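Local structure of imidazoleglycerol-phosphate dehydratase (5DNX) at residues D94-P99 against R131-I136; E56-T61 against K120-G125; V89-D94 against K153-A158. The protein catalyses the dehydration of D-erythro-1-(imidazol-4-yl)glycerol 3-phosphate to 3-(imidazol-4-yl)-2-oxopropyl phosphate, the sixth step of L-histidine biosynthesis. All blocks are in the same frame, centred on the assembly; numbering follows the deposited sequence.

Contacts 1 and 3 share Asp94 and the sheet in which strands 87-94 and 133-140 are neighbours; their centres lie about 11 Å apart, and His135 N comes 2.9 Å from Ser92 O, a probable hydrogen bond. Contact 2, its centre about 13 Å from that of contact 1 and about 15 Å from that of contact 3, pairs two helices and meets contact 3 at Phe122 CE2, 4.0 Å from Leu155 CD1. One composite site draws on all three contacts from different subunits: the ligand whose triazole N4 binds the manganese of Glu56 and Glu121 has its phosphonate held by Arg98 of a second subunit and Lys153 of a third.

Contact 1: residues D94-P99 against R131-I136; sequences DISNRP and RATIHI. With 5LD ([(2R)-2-hydroxy-3-(1H-1,2,4-triazol-1-yl)propyl]phosphonic acid), chain H.
Asp94 and Thr133 form an antiparallel hydrogen-bonded pair where strands 87-94 and 133-140 meet, just before the chain turns into the loop that carries phosphonate-binding Arg98. Both bonds are nearly straight: Asp94 N gives to Thr133 O at 2.9 Å, and Thr133 N to Asp94 O at 2.8 Å, each with an N-H...O angle of 168°. The loop then folds through an inverse gamma turn centred on Ile95, whose side chain packs on Leu130 of helix 116-130 and Ala162 of helix 144-162, and an ST turn, in which Ser96 OG accepts from Arg98 N. The same hydroxyl is 2.8 Å from Thr133 OG1, a hydrogen bond in which either may be the donor. With OG lodged between backbone N and carbonyl carbon (chi1 57°), Ser96 serves its own turn and the neighbouring strand together.

Asn97 N donates to Arg131 O at 2.9 Å, from above the carbonyl plane and not on a lone pair. The two side chains run side by side: Arg131 NE donates to Asn97 OD1 at 2.7 Å, the acceptor almost in the guanidinium plane, while the amide plane is turned 77° from it. Pro99 CA adds a CA-H...O contact to Ala132 O.

The Arg98 guanidinium grips the ligand phosphonate by two bonds, NH1 to O12 at 2.7 Å and NH2 to O11 at 3.1 Å; triazole C3 lies above one face, offset toward its rim. A water links Arg98 NH2, Asp94 OD2 and Thr133 OG1. Asp94 is salt-bridged to Arg76, another phosphonate ligand, and Arg98 NE to Asp85 of a neighbouring subunit.

Contact 2: residues E56-T61 against K120-G125; sequences EDIGIT and KEFVWG. With MN (manganese (II) ion), chain D; 5LD ([(2R)-2-hydroxy-3-(1H-1,2,4-triazol-1-yl)propyl]phosphonic acid), chain F.
Gly59 and Gly125 meet backbone to backbone where helices 51-69 and 116-130 pack almost parallel, the segment axes approaching to 6.8 Å at a crossing angle of -24°. This is the tight part of the contact. Gly59 C lies 3.4 Å from Gly125 C, and a beta-carbon on either glycine would collide with a carbonyl oxygen of the facing helix. Ile60 CA adds a CA-H...O contact of 3.3 Å to Gly125 O.

Phe122 fills the flank facing helix 25-38. Its first torsion, with CG anti to the backbone N (chi1 168°), carries the ring back toward helix 51-69, so that CE1 comes 3.7 Å from Gly59 CA; Ile58 CG2 meets the ring at its edge. Leu31 and the ring of Phe152 pack there too. Trimming this residue to an alanine would probably leave Gly59 CA and Ile58 CG2 without their aromatic neighbour and open a gap beside Phe152.

The solvent side offers less: Ile60 is partly exposed, only CB and CG1 of its side chain approach Gly125, and it also touches Arg3.

At the metal end the helices are joined through an ion instead. Glu56 and Glu121 point the same way, their carboxylate planes 78° apart, and each OE1 binds manganese at 2.2 Å. Their closeness, OE1 to OE1, is probably tolerated because the cation offsets both charges. His52, one helical turn before Glu56, His146 of a neighbouring subunit, the ligand triazole N4 and a water complete six ligands. That water also donates a hydrogen bond to the second carboxylate oxygen, Glu56 OE2, at 2.7 Å.

Contact 3: residues V89-D94 against K153-A158; sequences VLVSVD and KGLGMA. With 5LD ([(2R)-2-hydroxy-3-(1H-1,2,4-triazol-1-yl)propyl]phosphonic acid), chain B.
Val91 and Val93 turn their side chains from strand 87-94 onto helix 144-162, where Gly154, Leu155 and Ala158 receive them. The helix packs on one face of the mixed four-stranded sheet (77-84, 87-94, 133-140, 100-104), consistent with the ribosomal protein S5 domain 2-like fold of the family's clan. The local axes approach to 7.8 Å, and their N-to-C directions differ by 37°.

The first kind of interaction is methyl against methyl. With CG1 anti to the backbone N (chi1 176°), Val91 aims that branch at the Leu155 tip, 3.7 Å from CD2, and the two side chains cross at about a right angle. The same CG1 lies 4.1 Å from Ala158 CB. Val93, two residues further along and on the same face of the strand, brings CG2 to 4.0 Å from Ala158 CB, so that the alanine methyl touches both valines. Leu155 also packs on Ile134 and Ile136 of the adjacent strand, and therefore bears on two strands at once.

The second kind is side chain against bare backbone. Val91 CG2 rests 3.8 Å from Gly154 CA, and a beta-carbon placed on that glycine would collide with CG2. The lack of a side chain is consistent with the close approach here, Val91 CA to Gly154 CA 5.6 Å.

The third kind is polar and leads away from the sheet. Lys153, its chain extended beyond CG, donates from NZ to the phosphonate oxygen O10 of a ligand at 2.8 Å. Arg76 and Arg98 of a neighbouring subunit bind the same phosphonate, which places the site at a subunit interface.

Between the segments the side-chain pairs are apolar, Val91 also lies against the Gly154 peptide, and there are no hydrogen bonds, which implies matching by shape and dispersion; the lysine's charge is probably directed mainly at the phosphonate, with Glu149 a weak, long second partner.

Contact 1: residues D94-P99 against R131-I136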
loop_
_atom_site.group_PDB
_atom_site.type_symbol
_atom_site.label_atom_id
_atom_site.label_comp_id
_atom_site.label_asym_id
_atom_site.label_seq_id
_atom_site.Cartn_x
_atom_site.Cartn_y
_atom_site.Cartn_z
ATOM N N ASP A 94 -23.094 -35.569 -9.832
ATOM C CA ASP A 94 -23.735 -35.859 -11.108
ATOM C C ASP A 94 -23.085 -37.122 -11.624
ATOM O O ASP A 94 -21.899 -37.101 -11.986
ATOM C CB ASP A 94 -23.535 -34.687 -12.066
ATOM C CG ASP A 94 -23.940 -34.990 -13.481
ATOM O OD1 ASP A 94 -24.439 -36.113 -13.750
ATOM O OD2 ASP A 94 -23.742 -34.107 -14.346
ATOM N N ILE A 95 -23.836 -38.221 -11.668
ATOM C CA ILE A 95 -23.317 -39.457 -12.244
ATOM C C ILE A 95 -23.339 -39.324 -13.785
ATOM O O ILE A 95 -24.189 -39.857 -14.491
ATOM C CB ILE A 95 -24.037 -40.710 -11.703
ATOM C CG1 ILE A 95 -23.987 -40.745 -10.158
ATOM C CG2 ILE A 95 -23.392 -41.965 -12.285
ATOM C CD1 ILE A 95 -24.842 -41.857 -9.556
ATOM N N SER A 96 -22.348 -38.594 -14.264
ATOM C CA SER A 96 -22.296 -38.013 -15.600
ATOM C C SER A 96 -21.553 -38.830 -16.635
ATOM O O SER A 96 -21.597 -38.490 -17.806
ATOM C CB SER A 96 -21.528 -36.682 -15.474
ATOM O OG SER A 96 -20.242 -36.962 -14.914
ATOM N N ASN A 97 -20.806 -39.841 -16.190
ATOM C CA ASN A 97 -19.792 -40.476 -17.002
ATOM C C ASN A 97 -18.647 -39.530 -17.426
ATOM O O ASN A 97 -17.951 -39.784 -18.403
ATOM C CB ASN A 97 -20.429 -41.168 -18.216
ATOM C CG ASN A 97 -19.597 -42.315 -18.724
ATOM O OD1 ASN A 97 -18.901 -42.964 -17.965
ATOM N ND2 ASN A 97 -19.629 -42.542 -20.030
ATOM N N ARG A 98 -18.443 -38.442 -16.684
ATOM C CA ARG A 98 -17.349 -37.514 -16.928
ATOM C C ARG A 98 -16.561 -37.333 -15.632
ATOM O O ARG A 98 -16.846 -36.412 -14.892
ATOM C CB ARG A 98 -17.892 -36.153 -17.378
ATOM C CG ARG A 98 -18.479 -36.161 -18.773
ATOM C CD ARG A 98 -18.853 -34.750 -19.227
ATOM N NE ARG A 98 -19.942 -34.124 -18.449
ATOM C CZ ARG A 98 -21.219 -34.013 -18.842
ATOM N NH1 ARG A 98 -21.630 -34.508 -20.015
ATOM N NH2 ARG A 98 -22.074 -33.375 -18.073
ATOM N N PRO A 99 -15.577 -38.204 -15.351
ATOM C CA PRO A 99 -14.865 -38.111 -14.050
ATOM C C PRO A 99 -14.326 -36.717 -13.783
ATOM O O PRO A 99 -13.638 -36.125 -14.625
ATOM C CB PRO A 99 -13.713 -39.110 -14.202
ATOM C CG PRO A 99 -14.227 -40.093 -15.172
ATOM C CD PRO A 99 -15.163 -39.388 -16.100
ATOM N N ARG A 131 -17.418 -42.961 -12.268
ATOM C CA ARG A 131 -17.487 -42.124 -13.485
ATOM C C ARG A 131 -18.513 -41.029 -13.289
ATOM O O ARG A 131 -19.628 -41.075 -13.799
ATOM C CB ARG A 131 -17.675 -42.935 -14.783
ATOM C CG ARG A 131 -16.701 -44.103 -14.857
ATOM C CD ARG A 131 -16.654 -44.770 -16.229
ATOM N NE ARG A 131 -17.973 -45.163 -16.708
ATOM C CZ ARG A 131 -18.580 -46.339 -16.520
ATOM N NH1 ARG A 131 -18.034 -47.308 -15.815
ATOM N NH2 ARG A 131 -19.773 -46.532 -17.057
ATOM N N ALA A 132 -18.123 -40.077 -12.443
ATOM C CA ALA A 132 -19.030 -39.071 -11.953
ATOM C C ALA A 132 -18.299 -37.744 -11.735
ATOM O O ALA A 132 -17.067 -37.688 -11.586
ATOM C CB ALA A 132 -19.667 -39.555 -10.648
ATOM N N THR A 133 -19.104 -36.702 -11.682
ATOM C CA THR A 133 -18.729 -35.365 -11.304
ATOM C C THR A 133 -19.065 -35.182 -9.818
ATOM O O THR A 133 -20.216 -35.380 -9.401
ATOM C CB THR A 133 -19.581 -34.373 -12.129
ATOM O OG1 THR A 133 -19.427 -34.620 -13.541
ATOM C CG2 THR A 133 -19.245 -32.897 -11.770
ATOM N N ILE A 134 -18.075 -34.785 -9.016
ATOM C CA ILE A 134 -18.265 -34.603 -7.569
ATOM C C ILE A 134 -17.678 -33.279 -7.099
ATOM O O ILE A 134 -16.484 -33.039 -7.271
ATOM C CB ILE A 134 -17.644 -35.761 -6.754
ATOM C CG1 ILE A 134 -18.168 -37.134 -7.241
ATOM C CG2 ILE A 134 -17.912 -35.551 -5.266
ATOM C CD1 ILE A 134 -17.586 -38.310 -6.471
ATOM N N HIS A 135 -18.532 -32.426 -6.527
ATOM C CA HIS A 135 -18.121 -31.200 -5.849
ATOM C C HIS A 135 -18.288 -31.385 -4.329
ATOM O O HIS A 135 -19.326 -31.829 -3.866
ATOM C CB HIS A 135 -18.996 -30.030 -6.288
ATOM C CG HIS A 135 -18.654 -29.492 -7.633
ATOM N ND1 HIS A 135 -17.778 -28.439 -7.807
ATOM C CD2 HIS A 135 -19.070 -29.850 -8.866
ATOM C CE1 HIS A 135 -17.658 -28.184 -9.100
ATOM N NE2 HIS A 135 -18.435 -29.022 -9.762
ATOM N N ILE A 136 -17.259 -31.033 -3.587
ATOM C CA ILE A 136 -17.293 -30.925 -2.138
ATOM C C ILE A 136 -16.891 -29.484 -1.868
ATOM O O ILE A 136 -15.771 -29.101 -2.204
ATOM C CB ILE A 136 -16.375 -31.905 -1.431
ATOM C CG1 ILE A 136 -16.791 -33.350 -1.836
ATOM C CG2 ILE A 136 -16.496 -31.700 0.065
ATOM C CD1 ILE A 136 -16.248 -34.470 -1.010
HETATM O O10 5LD H . -26.614 -34.580 -20.103
HETATM P P9 5LD H . -25.353 -33.802 -20.430
HETATM O O11 5LD H . -24.926 -32.913 -19.254
HETATM O O12 5LD H . -24.227 -34.742 -20.843
HETATM C C8 5LD H . -25.788 -32.709 -21.786
HETATM C C7 5LD H . -24.804 -31.564 -22.088
HETATM O O13 5LD H . -25.321 -30.728 -23.120
HETATM C C6 5LD H . -23.473 -32.061 -22.639
HETATM N N2 5LD H . -22.376 -31.100 -22.481
HETATM N N1 5LD H . -22.569 -29.771 -22.890
HETATM C C5 5LD H . -21.368 -29.186 -22.627
HETATM N N4 5LD H . -20.526 -30.079 -22.056
HETATM C C3 5LD H . -21.166 -31.279 -21.999
HETATM O O HOH W 1 -21.312 -32.933 -15.001
#

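Contact 2: residues E56-T61 against K120-G125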
loop_
_atom_site.group_PDB
_atom_site.type_symbol
_atom_site.label_atom_id
_atom_site.label_comp_id
_atom_site.label_asym_id
_atom_site.label_seq_id
_atom_site.Cartn_x
_atom_site.Cartn_y
_atom_site.Cartn_z
ATOM N N GLU A 56 -7.357 -43.853 -1.912
ATOM C CA GLU A 56 -7.587 -43.813 -3.335
ATOM C C GLU A 56 -8.250 -45.095 -3.864
ATOM O O GLU A 56 -9.225 -45.031 -4.593
ATOM C CB GLU A 56 -6.253 -43.621 -4.041
ATOM C CG GLU A 56 -6.380 -43.646 -5.542
ATOM C CD GLU A 56 -5.236 -42.973 -6.241
ATOM O OE1 GLU A 56 -4.371 -42.405 -5.560
ATOM O OE2 GLU A 56 -5.231 -43.022 -7.473
ATOM N N ASP A 57 -7.684 -46.247 -3.510
ATOM C CA ASP A 57 -8.155 -47.512 -4.071
ATOM C C ASP A 57 -9.523 -47.931 -3.519
ATOM O O ASP A 57 -10.306 -48.552 -4.235
ATOM C CB ASP A 57 -7.121 -48.603 -3.908
ATOM C CG ASP A 57 -5.853 -48.353 -4.741
ATOM O OD1 ASP A 57 -5.799 -47.367 -5.532
ATOM O OD2 ASP A 57 -4.898 -49.147 -4.590
ATOM N N ILE A 58 -9.801 -47.553 -2.271
ATOM C CA ILE A 58 -11.138 -47.651 -1.703
ATOM C C ILE A 58 -12.128 -46.802 -2.490
ATOM O O ILE A 58 -13.208 -47.268 -2.839
ATOM C CB ILE A 58 -11.136 -47.268 -0.206
ATOM C CG1 ILE A 58 -10.514 -48.400 0.634
ATOM C CG2 ILE A 58 -12.531 -46.932 0.295
ATOM C CD1 ILE A 58 -11.430 -49.574 0.890
ATOM N N GLY A 59 -11.772 -45.563 -2.794
ATOM C CA GLY A 59 -12.611 -44.731 -3.663
ATOM C C GLY A 59 -12.901 -45.371 -5.005
ATOM O O GLY A 59 -14.054 -45.446 -5.433
ATOM N N ILE A 60 -11.848 -45.903 -5.636
ATOM C CA ILE A 60 -11.975 -46.497 -6.963
ATOM C C ILE A 60 -12.909 -47.718 -6.879
ATOM O O ILE A 60 -13.848 -47.854 -7.673
ATOM C CB ILE A 60 -10.628 -46.932 -7.537
ATOM C CG1 ILE A 60 -9.750 -45.711 -7.875
ATOM C CG2 ILE A 60 -10.816 -47.769 -8.809
ATOM C CD1 ILE A 60 -8.320 -46.060 -8.231
ATOM N N THR A 61 -12.629 -48.599 -5.935
ATOM C CA THR A 61 -13.376 -49.869 -5.798
ATOM C C THR A 61 -14.815 -49.620 -5.400
ATOM O O THR A 61 -15.738 -50.214 -5.956
ATOM C CB THR A 61 -12.700 -50.820 -4.784
ATOM O OG1 THR A 61 -11.305 -50.925 -5.079
ATOM C CG2 THR A 61 -13.316 -52.237 -4.832
ATOM N N LYS A 120 -9.091 -35.873 -0.693
ATOM C CA LYS A 120 -9.082 -35.629 -2.141
ATOM C C LYS A 120 -8.859 -36.893 -2.929
ATOM O O LYS A 120 -9.487 -37.105 -3.974
ATOM C CB LYS A 120 -8.039 -34.584 -2.505
ATOM C CG LYS A 120 -8.492 -33.165 -2.184
ATOM C CD LYS A 120 -7.414 -32.163 -2.689
ATOM C CE LYS A 120 -7.766 -30.707 -2.463
ATOM N NZ LYS A 120 -6.571 -29.850 -2.744
ATOM N N GLU A 121 -7.942 -37.724 -2.462
ATOM C CA GLU A 121 -7.651 -38.941 -3.193
ATOM C C GLU A 121 -8.786 -39.967 -3.152
ATOM O O GLU A 121 -9.006 -40.654 -4.139
ATOM C CB GLU A 121 -6.327 -39.519 -2.758
ATOM C CG GLU A 121 -5.165 -38.648 -3.282
ATOM C CD GLU A 121 -5.174 -38.461 -4.790
ATOM O OE1 GLU A 121 -4.807 -39.402 -5.557
ATOM O OE2 GLU A 121 -5.578 -37.343 -5.208
ATOM N N PHE A 122 -9.507 -40.034 -2.043
ATOM C CA PHE A 122 -10.707 -40.853 -1.987
ATOM C C PHE A 122 -11.734 -40.337 -2.965
ATOM O O PHE A 122 -12.309 -41.113 -3.710
ATOM C CB PHE A 122 -11.297 -40.906 -0.566
ATOM C CG PHE A 122 -12.687 -41.494 -0.528
ATOM C CD1 PHE A 122 -12.885 -42.858 -0.518
ATOM C CD2 PHE A 122 -13.799 -40.668 -0.531
ATOM C CE1 PHE A 122 -14.171 -43.407 -0.535
ATOM C CE2 PHE A 122 -15.068 -41.208 -0.534
ATOM C CZ PHE A 122 -15.261 -42.572 -0.547
ATOM N N VAL A 123 -11.963 -39.025 -2.966
ATOM C CA VAL A 123 -13.006 -38.453 -3.817
ATOM C C VAL A 123 -12.665 -38.595 -5.292
ATOM O O VAL A 123 -13.544 -38.938 -6.103
ATOM C CB VAL A 123 -13.345 -36.997 -3.445
ATOM C CG1 VAL A 123 -14.344 -36.416 -4.423
ATOM C CG2 VAL A 123 -13.906 -36.949 -2.026
ATOM N N TRP A 124 -11.415 -38.317 -5.651
ATOM C CA TRP A 124 -11.002 -38.553 -7.030
ATOM C C TRP A 124 -11.108 -40.005 -7.420
ATOM O O TRP A 124 -11.503 -40.311 -8.558
ATOM C CB TRP A 124 -9.588 -38.057 -7.319
ATOM C CG TRP A 124 -9.504 -36.746 -7.908
ATOM C CD1 TRP A 124 -8.984 -35.614 -7.303
ATOM C CD2 TRP A 124 -9.915 -36.344 -9.218
ATOM N NE1 TRP A 124 -9.061 -34.550 -8.166
ATOM C CE2 TRP A 124 -9.601 -34.967 -9.349
ATOM C CE3 TRP A 124 -10.476 -37.008 -10.300
ATOM C CZ2 TRP A 124 -9.866 -34.254 -10.510
ATOM C CZ3 TRP A 124 -10.736 -36.291 -11.463
ATOM C CH2 TRP A 124 -10.411 -34.941 -11.551
ATOM N N GLY A 125 -10.747 -40.911 -6.523
ATOM C CA GLY A 125 -10.926 -42.341 -6.793
ATOM C C GLY A 125 -12.392 -42.708 -7.047
ATOM O O GLY A 125 -12.699 -43.412 -7.992
HETATM MN MN MN D . -3.064 -40.662 -5.767
HETATM O O10 5LD F . 1.510 -44.226 -10.809
HETATM P P9 5LD F . 1.265 -45.722 -10.563
HETATM O O11 5LD F . -0.212 -46.032 -10.603
HETATM O O12 5LD F . 2.064 -46.600 -11.487
HETATM C C8 5LD F . 1.886 -46.124 -8.900
HETATM C C7 5LD F . 1.545 -45.166 -7.747
HETATM O O13 5LD F . 2.281 -45.561 -6.571
HETATM C C6 5LD F . 0.065 -45.201 -7.381
HETATM N N2 5LD F . -0.371 -43.978 -6.697
HETATM N N1 5LD F . 0.367 -43.504 -5.616
HETATM C C5 5LD F . -0.285 -42.405 -5.231
HETATM N N4 5LD F . -1.375 -42.193 -6.008
HETATM C C3 5LD F . -1.422 -43.214 -6.904
HETATM O O HOH W 2 -3.524 -41.038 -7.931
#

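Contact 3: residues V89-D94 against K153-A158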
loop_
_atom_site.group_PDB
_atom_site.type_symbol
_atom_site.label_atom_id
_atom_site.label_comp_id
_atom_site.label_asym_id
_atom_site.label_seq_id
_atom_site.Cartn_x
_atom_site.Cartn_y
_atom_site.Cartn_z
ATOM N N VAL A 89 -20.997 -28.277 4.880
ATOM C CA VAL A 89 -20.344 -28.745 3.647
ATOM C C VAL A 89 -21.409 -29.111 2.626
ATOM O O VAL A 89 -22.324 -29.870 2.920
ATOM C CB VAL A 89 -19.425 -29.954 3.916
ATOM C CG1 VAL A 89 -18.822 -30.490 2.615
ATOM C CG2 VAL A 89 -18.312 -29.589 4.913
ATOM N N LEU A 90 -21.264 -28.570 1.427
ATOM C CA LEU A 90 -22.139 -28.892 0.309
ATOM C C LEU A 90 -21.470 -29.991 -0.500
ATOM O O LEU A 90 -20.281 -29.884 -0.866
ATOM C CB LEU A 90 -22.385 -27.662 -0.560
ATOM C CG LEU A 90 -23.035 -27.857 -1.935
ATOM C CD1 LEU A 90 -24.420 -28.490 -1.904
ATOM C CD2 LEU A 90 -23.085 -26.521 -2.648
ATOM N N VAL A 91 -22.259 -31.018 -0.814
ATOM C CA VAL A 91 -21.792 -32.130 -1.650
ATOM C C VAL A 91 -22.765 -32.216 -2.809
ATOM O O VAL A 91 -23.996 -32.296 -2.610
ATOM C CB VAL A 91 -21.760 -33.466 -0.879
ATOM C CG1 VAL A 91 -21.351 -34.613 -1.811
ATOM C CG2 VAL A 91 -20.821 -33.361 0.305
ATOM N N SER A 92 -22.223 -32.157 -4.024
ATOM C CA SER A 92 -23.062 -32.169 -5.227
ATOM C C SER A 92 -22.508 -33.177 -6.203
ATOM O O SER A 92 -21.327 -33.119 -6.553
ATOM C CB SER A 92 -23.119 -30.751 -5.850
ATOM O OG SER A 92 -24.014 -30.683 -6.947
ATOM N N VAL A 93 -23.366 -34.117 -6.622
ATOM C CA VAL A 93 -22.944 -35.241 -7.451
ATOM C C VAL A 93 -23.777 -35.276 -8.723
ATOM O O VAL A 93 -24.992 -35.061 -8.695
ATOM C CB VAL A 93 -23.090 -36.578 -6.689
ATOM C CG1 VAL A 93 -22.870 -37.775 -7.609
ATOM C CG2 VAL A 93 -22.148 -36.624 -5.490
ATOM N N ASP A 94 -23.094 -35.569 -9.832
ATOM C CA ASP A 94 -23.735 -35.859 -11.108
ATOM C C ASP A 94 -23.085 -37.122 -11.624
ATOM O O ASP A 94 -21.899 -37.101 -11.986
ATOM C CB ASP A 94 -23.535 -34.687 -12.066
ATOM C CG ASP A 94 -23.940 -34.990 -13.481
ATOM O OD1 ASP A 94 -24.439 -36.113 -13.750
ATOM O OD2 ASP A 94 -23.742 -34.107 -14.346
ATOM N N LYS A 153 -20.615 -37.966 5.159
ATOM C CA LYS A 153 -22.059 -38.000 5.396
ATOM C C LYS A 153 -22.796 -37.459 4.169
ATOM O O LYS A 153 -23.789 -38.051 3.700
ATOM C CB LYS A 153 -22.434 -37.164 6.618
ATOM C CG LYS A 153 -22.043 -37.729 7.975
ATOM C CD LYS A 153 -22.374 -36.696 9.069
ATOM C CE LYS A 153 -22.311 -37.297 10.474
ATOM N NZ LYS A 153 -22.342 -36.255 11.544
ATOM N N GLY A 154 -22.297 -36.344 3.636
ATOM C CA GLY A 154 -22.942 -35.687 2.500
ATOM C C GLY A 154 -22.865 -36.479 1.210
ATOM O O GLY A 154 -23.811 -36.528 0.430
ATOM N N LEU A 155 -21.732 -37.134 1.004
ATOM C CA LEU A 155 -21.576 -38.057 -0.109
ATOM C C LEU A 155 -22.574 -39.208 -0.026
ATOM O O LEU A 155 -23.185 -39.564 -1.037
ATOM C CB LEU A 155 -20.168 -38.598 -0.189
ATOM C CG LEU A 155 -19.126 -37.739 -0.904
ATOM C CD1 LEU A 155 -17.708 -38.236 -0.576
ATOM C CD2 LEU A 155 -19.398 -37.733 -2.394
ATOM N N GLY A 156 -22.740 -39.790 1.153
ATOM C CA GLY A 156 -23.746 -40.831 1.329
ATOM C C GLY A 156 -25.144 -40.350 0.972
ATOM O O GLY A 156 -25.860 -40.983 0.190
ATOM N N MET A 157 -25.523 -39.209 1.512
ATOM C CA MET A 157 -26.851 -38.645 1.271
ATOM C C MET A 157 -27.062 -38.269 -0.197
ATOM O O MET A 157 -28.134 -38.503 -0.746
ATOM C CB MET A 157 -27.053 -37.415 2.145
ATOM C CG MET A 157 -28.421 -36.767 2.021
ATOM S SD MET A 157 -29.694 -37.767 2.799
ATOM C CE MET A 157 -28.926 -37.984 4.387
ATOM N N ALA A 158 -26.049 -37.648 -0.812
ATOM C CA ALA A 158 -26.158 -37.240 -2.217
ATOM C C ALA A 158 -26.275 -38.461 -3.118
ATOM O O ALA A 158 -27.105 -38.457 -4.014
ATOM C CB ALA A 158 -24.989 -36.361 -2.659
HETATM O O10 5LD B . -22.698 -36.851 14.211
HETATM P P9 5LD B . -22.879 -38.134 15.032
HETATM O O11 5LD B . -23.010 -37.811 16.502
HETATM O O12 5LD B . -24.007 -38.991 14.528
HETATM C C8 5LD B . -21.391 -39.158 14.806
HETATM C C7 5LD B . -20.019 -38.472 14.886
HETATM O O13 5LD B . -18.996 -39.411 14.495
HETATM C C6 5LD B . -19.683 -38.008 16.299
HETATM N N2 5LD B . -18.687 -36.929 16.312
HETATM N N1 5LD B . -17.514 -37.080 15.578
HETATM C C5 5LD B . -16.839 -35.950 15.802
HETATM N N4 5LD B . -17.532 -35.132 16.633
HETATM C C3 5LD B . -18.677 -35.785 16.963
#